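Local coordinates for hypothetical protein PA4535 (Pseudomonas aeruginosa, PDB 1Y0K) that is of unknown function but, as a DUF1780 family member of the PDDEXK clan, is a putative endonuclease, at residues A[106-119]-A[150-164]. Numbering follows the deposited sequence.
Sequences PQRIAAAELQARLA and AVPDFNTPFPPPTEY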
loop_
_atom_site.group_PDB
_atom_site.type_symbol
_atom_site.label_atom_id
_atom_site.label_comp_id
_atom_site.label_asym_id
_atom_site.label_seq_id
_atom_site.Cartn_x
_atom_site.Cartn_y
_atom_site.Cartn_z
ATOM N N PRO A 106 3.139 19.176 8.903
ATOM C CA PRO A 106 2.875 17.758 9.182
ATOM C C PRO A 106 3.267 17.266 10.578
ATOM O O PRO A 106 4.213 17.771 11.194
ATOM C CB PRO A 106 3.682 17.032 8.100
ATOM C CG PRO A 106 4.802 17.949 7.800
ATOM C CD PRO A 106 4.269 19.347 7.968
ATOM N N GLN A 107 2.514 16.275 11.046
ATOM C CA GLN A 107 2.683 15.651 12.344
ATOM C C GLN A 107 3.211 14.232 12.153
ATOM O O GLN A 107 2.854 13.573 11.189
ATOM C CB GLN A 107 1.317 15.607 13.014
ATOM C CG GLN A 107 1.198 14.778 14.263
ATOM C CD GLN A 107 -0.226 14.741 14.777
ATOM O OE1 GLN A 107 -1.171 15.107 14.070
ATOM N NE2 GLN A 107 -0.392 14.290 16.004
ATOM N N ARG A 108 4.050 13.753 13.067
ATOM C CA ARG A 108 4.488 12.353 12.995
ATOM C C ARG A 108 3.448 11.436 13.646
ATOM O O ARG A 108 3.007 11.659 14.775
ATOM C CB ARG A 108 5.908 12.154 13.563
ATOM C CG ARG A 108 6.934 13.115 12.932
ATOM C CD ARG A 108 8.330 12.538 12.700
ATOM N NE ARG A 108 8.402 11.609 11.574
ATOM C CZ ARG A 108 9.156 11.743 10.480
ATOM N NH1 ARG A 108 9.948 12.795 10.293
ATOM N NH2 ARG A 108 9.120 10.797 9.552
ATOM N N ILE A 109 3.047 10.410 12.906
ATOM C CA ILE A 109 1.988 9.507 13.333
ATOM C C ILE A 109 2.584 8.129 13.634
ATOM O O ILE A 109 3.341 7.604 12.825
ATOM C CB ILE A 109 0.867 9.453 12.225
ATOM C CG1 ILE A 109 -0.320 8.603 12.644
ATOM C CG2 ILE A 109 1.418 9.023 10.878
ATOM C CD1 ILE A 109 -1.488 8.668 11.644
ATOM N N ALA A 110 2.246 7.556 14.792
ATOM C CA ALA A 110 2.719 6.224 15.163
ATOM C C ALA A 110 2.281 5.185 14.136
ATOM O O ALA A 110 1.247 5.336 13.477
ATOM C CB ALA A 110 2.227 5.836 16.559
ATOM N N ALA A 111 3.076 4.131 13.998
ATOM C CA ALA A 111 2.788 3.074 13.035
ATOM C C ALA A 111 1.401 2.484 13.257
ATOM O O ALA A 111 0.704 2.158 12.299
ATOM C CB ALA A 111 3.853 1.991 13.094
ATOM N N ALA A 112 1.011 2.345 14.523
ATOM C CA ALA A 112 -0.298 1.815 14.881
ATOM C C ALA A 112 -1.416 2.679 14.305
ATOM O O ALA A 112 -2.369 2.164 13.716
ATOM C CB ALA A 112 -0.424 1.709 16.413
ATOM N N GLU A 113 -1.287 3.993 14.473
ATOM C CA GLU A 113 -2.291 4.937 13.979
ATOM C C GLU A 113 -2.285 4.993 12.448
ATOM O O GLU A 113 -3.347 5.090 11.831
ATOM C CB GLU A 113 -2.077 6.332 14.580
ATOM C CG GLU A 113 -2.627 6.541 16.000
ATOM C CD GLU A 113 -1.888 5.769 17.083
ATOM O OE1 GLU A 113 -0.699 5.428 16.896
ATOM O OE2 GLU A 113 -2.503 5.498 18.136
ATOM N N LEU A 114 -1.096 4.906 11.845
ATOM C CA LEU A 114 -0.957 4.855 10.385
ATOM C C LEU A 114 -1.687 3.629 9.822
ATOM O O LEU A 114 -2.475 3.715 8.874
ATOM C CB LEU A 114 0.524 4.791 10.010
ATOM C CG LEU A 114 0.879 4.669 8.532
ATOM C CD1 LEU A 114 0.428 5.915 7.784
ATOM C CD2 LEU A 114 2.391 4.443 8.370
ATOM N N GLN A 115 -1.421 2.484 10.427
ATOM C CA GLN A 115 -2.045 1.235 10.032
ATOM C C GLN A 115 -3.568 1.295 10.187
ATOM O O GLN A 115 -4.305 0.734 9.365
ATOM C CB GLN A 115 -1.432 0.116 10.876
ATOM C CG GLN A 115 -2.024 -1.261 10.744
ATOM C CD GLN A 115 -1.113 -2.284 11.382
ATOM O OE1 GLN A 115 -0.046 -2.573 10.854
ATOM N NE2 GLN A 115 -1.510 -2.809 12.536
ATOM N N ALA A 116 -4.033 2.013 11.210
ATOM C CA ALA A 116 -5.469 2.163 11.467
ATOM C C ALA A 116 -6.189 3.007 10.411
ATOM O O ALA A 116 -7.405 2.918 10.255
ATOM C CB ALA A 116 -5.699 2.745 12.867
ATOM N N ARG A 117 -5.440 3.833 9.690
ATOM C CA ARG A 117 -6.001 4.644 8.616
ATOM C C ARG A 117 -6.582 3.798 7.475
ATOM O O ARG A 117 -7.379 4.297 6.678
ATOM C CB ARG A 117 -4.966 5.615 8.048
ATOM C CG ARG A 117 -4.552 6.734 8.994
ATOM C CD ARG A 117 -5.695 7.702 9.283
ATOM N NE ARG A 117 -5.232 8.848 10.072
ATOM C CZ ARG A 117 -4.962 10.041 9.559
ATOM N NH1 ARG A 117 -5.111 10.260 8.254
ATOM N NH2 ARG A 117 -4.535 11.021 10.347
ATOM N N LEU A 118 -6.160 2.535 7.398
ATOM C CA LEU A 118 -6.645 1.623 6.362
ATOM C C LEU A 118 -8.027 1.066 6.692
ATOM O O LEU A 118 -8.704 0.499 5.817
ATOM C CB LEU A 118 -5.680 0.452 6.206
ATOM C CG LEU A 118 -4.397 0.580 5.379
ATOM C CD1 LEU A 118 -3.656 1.867 5.605
ATOM C CD2 LEU A 118 -3.492 -0.644 5.662
ATOM N N ALA A 119 -8.438 1.205 7.947
ATOM C CA ALA A 119 -9.596 0.445 8.438
ATOM C C ALA A 119 -10.921 0.783 7.739
ATOM O O ALA A 119 -11.650 -0.130 7.343
ATOM C CB ALA A 119 -9.719 0.562 9.956
ATOM N N ALA A 150 0.420 14.179 7.656
ATOM C CA ALA A 150 1.146 13.266 8.528
ATOM C C ALA A 150 2.372 12.620 7.878
ATOM O O ALA A 150 2.442 12.461 6.660
ATOM C CB ALA A 150 0.196 12.201 9.113
ATOM N N VAL A 151 3.347 12.284 8.711
ATOM C CA VAL A 151 4.522 11.523 8.283
ATOM C C VAL A 151 4.668 10.375 9.285
ATOM O O VAL A 151 4.465 10.584 10.475
ATOM C CB VAL A 151 5.804 12.408 8.248
ATOM C CG1 VAL A 151 5.706 13.449 7.149
ATOM C CG2 VAL A 151 6.026 13.109 9.578
ATOM N N PRO A 152 4.982 9.151 8.819
ATOM C CA PRO A 152 5.074 8.053 9.802
ATOM C C PRO A 152 6.180 8.272 10.818
ATOM O O PRO A 152 7.229 8.836 10.490
ATOM C CB PRO A 152 5.403 6.835 8.935
ATOM C CG PRO A 152 4.918 7.210 7.561
ATOM C CD PRO A 152 5.234 8.672 7.449
ATOM N N ASP A 153 5.936 7.844 12.048
ATOM C CA ASP A 153 6.987 7.809 13.045
ATOM C C ASP A 153 7.639 6.433 12.951
ATOM O O ASP A 153 7.107 5.445 13.457
ATOM C CB ASP A 153 6.431 8.055 14.440
ATOM C CG ASP A 153 7.520 8.193 15.481
ATOM O OD1 ASP A 153 8.667 7.738 15.224
ATOM O OD2 ASP A 153 7.217 8.738 16.574
ATOM N N PHE A 154 8.779 6.375 12.273
ATOM C CA PHE A 154 9.449 5.111 12.023
ATOM C C PHE A 154 10.144 4.527 13.264
ATOM O O PHE A 154 10.657 3.400 13.236
ATOM C CB PHE A 154 10.408 5.257 10.824
ATOM C CG PHE A 154 9.699 5.544 9.516
ATOM C CD1 PHE A 154 9.845 6.779 8.878
ATOM C CD2 PHE A 154 8.870 4.587 8.941
ATOM C CE1 PHE A 154 9.194 7.043 7.671
ATOM C CE2 PHE A 154 8.203 4.840 7.748
ATOM C CZ PHE A 154 8.363 6.070 7.108
ATOM N N ASN A 155 10.130 5.281 14.360
ATOM C CA ASN A 155 10.670 4.788 15.626
ATOM C C ASN A 155 9.673 3.974 16.435
ATOM O O ASN A 155 10.004 3.481 17.520
ATOM C CB ASN A 155 11.208 5.945 16.464
ATOM C CG ASN A 155 12.371 6.645 15.795
ATOM O OD1 ASN A 155 13.117 6.037 15.025
ATOM N ND2 ASN A 155 12.515 7.932 16.063
ATOM N N THR A 156 8.462 3.840 15.898
ATOM C CA THR A 156 7.377 3.120 16.557
ATOM C C THR A 156 7.125 1.798 15.822
ATOM O O THR A 156 7.249 1.726 14.594
ATOM C CB THR A 156 6.089 3.972 16.628
ATOM O OG1 THR A 156 5.611 4.249 15.301
ATOM C CG2 THR A 156 6.375 5.304 17.326
ATOM N N PRO A 157 6.813 0.733 16.573
ATOM C CA PRO A 157 6.607 -0.575 15.957
ATOM C C PRO A 157 5.197 -0.777 15.377
ATOM O O PRO A 157 4.246 -0.216 15.896
ATOM C CB PRO A 157 6.838 -1.541 17.120
ATOM C CG PRO A 157 6.488 -0.779 18.340
ATOM C CD PRO A 157 6.670 0.695 18.041
ATOM N N PHE A 158 5.085 -1.568 14.310
ATOM C CA PHE A 158 3.766 -1.938 13.781
ATOM C C PHE A 158 3.135 -3.040 14.621
ATOM O O PHE A 158 3.727 -4.118 14.764
ATOM C CB PHE A 158 3.870 -2.398 12.329
ATOM C CG PHE A 158 4.037 -1.282 11.361
ATOM C CD1 PHE A 158 5.299 -0.731 11.122
ATOM C CD2 PHE A 158 2.930 -0.759 10.695
ATOM C CE1 PHE A 158 5.461 0.311 10.222
ATOM C CE2 PHE A 158 3.087 0.291 9.783
ATOM C CZ PHE A 158 4.348 0.823 9.543
ATOM N N PRO A 159 1.937 -2.778 15.183
ATOM C CA PRO A 159 1.276 -3.814 15.963
ATOM C C PRO A 159 0.714 -4.890 15.033
ATOM O O PRO A 159 0.535 -4.625 13.833
ATOM C CB PRO A 159 0.148 -3.051 16.657
ATOM C CG PRO A 159 -0.176 -1.942 15.742
ATOM C CD PRO A 159 1.132 -1.542 15.121
ATOM N N PRO A 160 0.467 -6.106 15.562
ATOM C CA PRO A 160 -0.195 -7.130 14.755
ATOM C C PRO A 160 -1.469 -6.583 14.114
ATOM O O PRO A 160 -2.251 -5.922 14.793
ATOM C CB PRO A 160 -0.549 -8.214 15.784
ATOM C CG PRO A 160 0.494 -8.077 16.839
ATOM C CD PRO A 160 0.788 -6.594 16.917
ATOM N N PRO A 161 -1.656 -6.823 12.801
ATOM C CA PRO A 161 -2.830 -6.348 12.081
ATOM C C PRO A 161 -4.041 -7.269 12.253
ATOM O O PRO A 161 -4.566 -7.808 11.271
ATOM C CB PRO A 161 -2.356 -6.339 10.623
ATOM C CG PRO A 161 -1.394 -7.457 10.549
ATOM C CD PRO A 161 -0.720 -7.531 11.910
ATOM N N THR A 162 -4.498 -7.409 13.494
ATOM C CA THR A 162 -5.508 -8.427 13.837
ATOM C C THR A 162 -6.862 -8.230 13.144
ATOM O O THR A 162 -7.471 -9.195 12.679
ATOM C CB THR A 162 -5.713 -8.537 15.360
ATOM O OG1 THR A 162 -6.174 -7.285 15.867
ATOM C CG2 THR A 162 -4.397 -8.911 16.066
ATOM N N GLU A 163 -7.333 -6.986 13.070
ATOM C CA GLU A 163 -8.621 -6.733 12.439
ATOM C C GLU A 163 -8.552 -7.121 10.969
ATOM O O GLU A 163 -9.501 -7.669 10.417
ATOM C CB GLU A 163 -9.061 -5.275 12.582
ATOM C CG GLU A 163 -10.501 -5.060 12.103
ATOM C CD GLU A 163 -10.966 -3.612 12.090
ATOM O OE1 GLU A 163 -10.371 -2.754 12.771
ATOM O OE2 GLU A 163 -11.955 -3.339 11.387
ATOM N N TYR A 164 -7.417 -6.840 10.338
ATOM C CA TYR A 164 -7.300 -7.066 8.902
ATOM C C TYR A 164 -7.079 -8.547 8.599
ATOM O O TYR A 164 -7.599 -9.068 7.611
ATOM C CB TYR A 164 -6.198 -6.184 8.297
ATOM C CG TYR A 164 -6.317 -4.710 8.665
ATOM C CD1 TYR A 164 -7.575 -4.099 8.870
ATOM C CD2 TYR A 164 -5.186 -3.930 8.828
ATOM C CE1 TYR A 164 -7.675 -2.749 9.215
ATOM C CE2 TYR A 164 -5.277 -2.577 9.171
ATOM C CZ TYR A 164 -6.517 -2.000 9.370
ATOM O OH TYR A 164 -6.578 -0.670 9.714
HETATM O O HOH W 1 2.985 2.169 16.770
HETATM O O HOH W 2 1.157 -4.704 11.232
#
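A two-stranded parallel sheet, separate from the main mixed sheet, pairs Q107, R108 and I109 with A150, V151 and P152. Beyond it, the proline-rich segment 156-161 runs along one side of helix 111-116. V151 N bonds Q107 O, I109 N bonds V151 O, and D153 N bonds I109 O. R108 bends at chi2 and chi3 and folds over V151. V151 CG2 lies 3.4 Å above the R108 guanidinium plane, toward its rim. R108 NE and NH2 both bond P152 O, NH2 at 2.9 Å. This oxygen sits in the guanidinium plane, so two N-H groups converge on one acceptor.

At the helix start, T156 OG1 accepts from A111 N at 2.9 Å and donates to D153 O. Its chi1 of 64° sets the hydroxyl between the backbone N and the carbonyl carbon. A111 CB stands over the centre of the F158 ring, 3.5 Å from its centroid, in a CH-pi contact. One turn after A111, Q115 reaches back to the same segment. Its extended chain brings Q115 NE2 to P159 O at 3.0 Å, nearly straight (170°) but from above the carbonyl plane. OE1 meets the F158 ring edge at CD2, and a water links OE1 to P159 O. Y164 OH donates to Q115 O at 2.7 Å, and L118 N reaches that oxygen from the opposite face. R123 forms a salt bridge with E163, next to Y164.

Prolines supply no N-H, but the carbonyls of P152 and P159 still accept from side chains of segment 106-119. Q115 NE2 and a water both donate to P159 O, while R108 serves P152 O, tying an irregular segment to strand and helix alike.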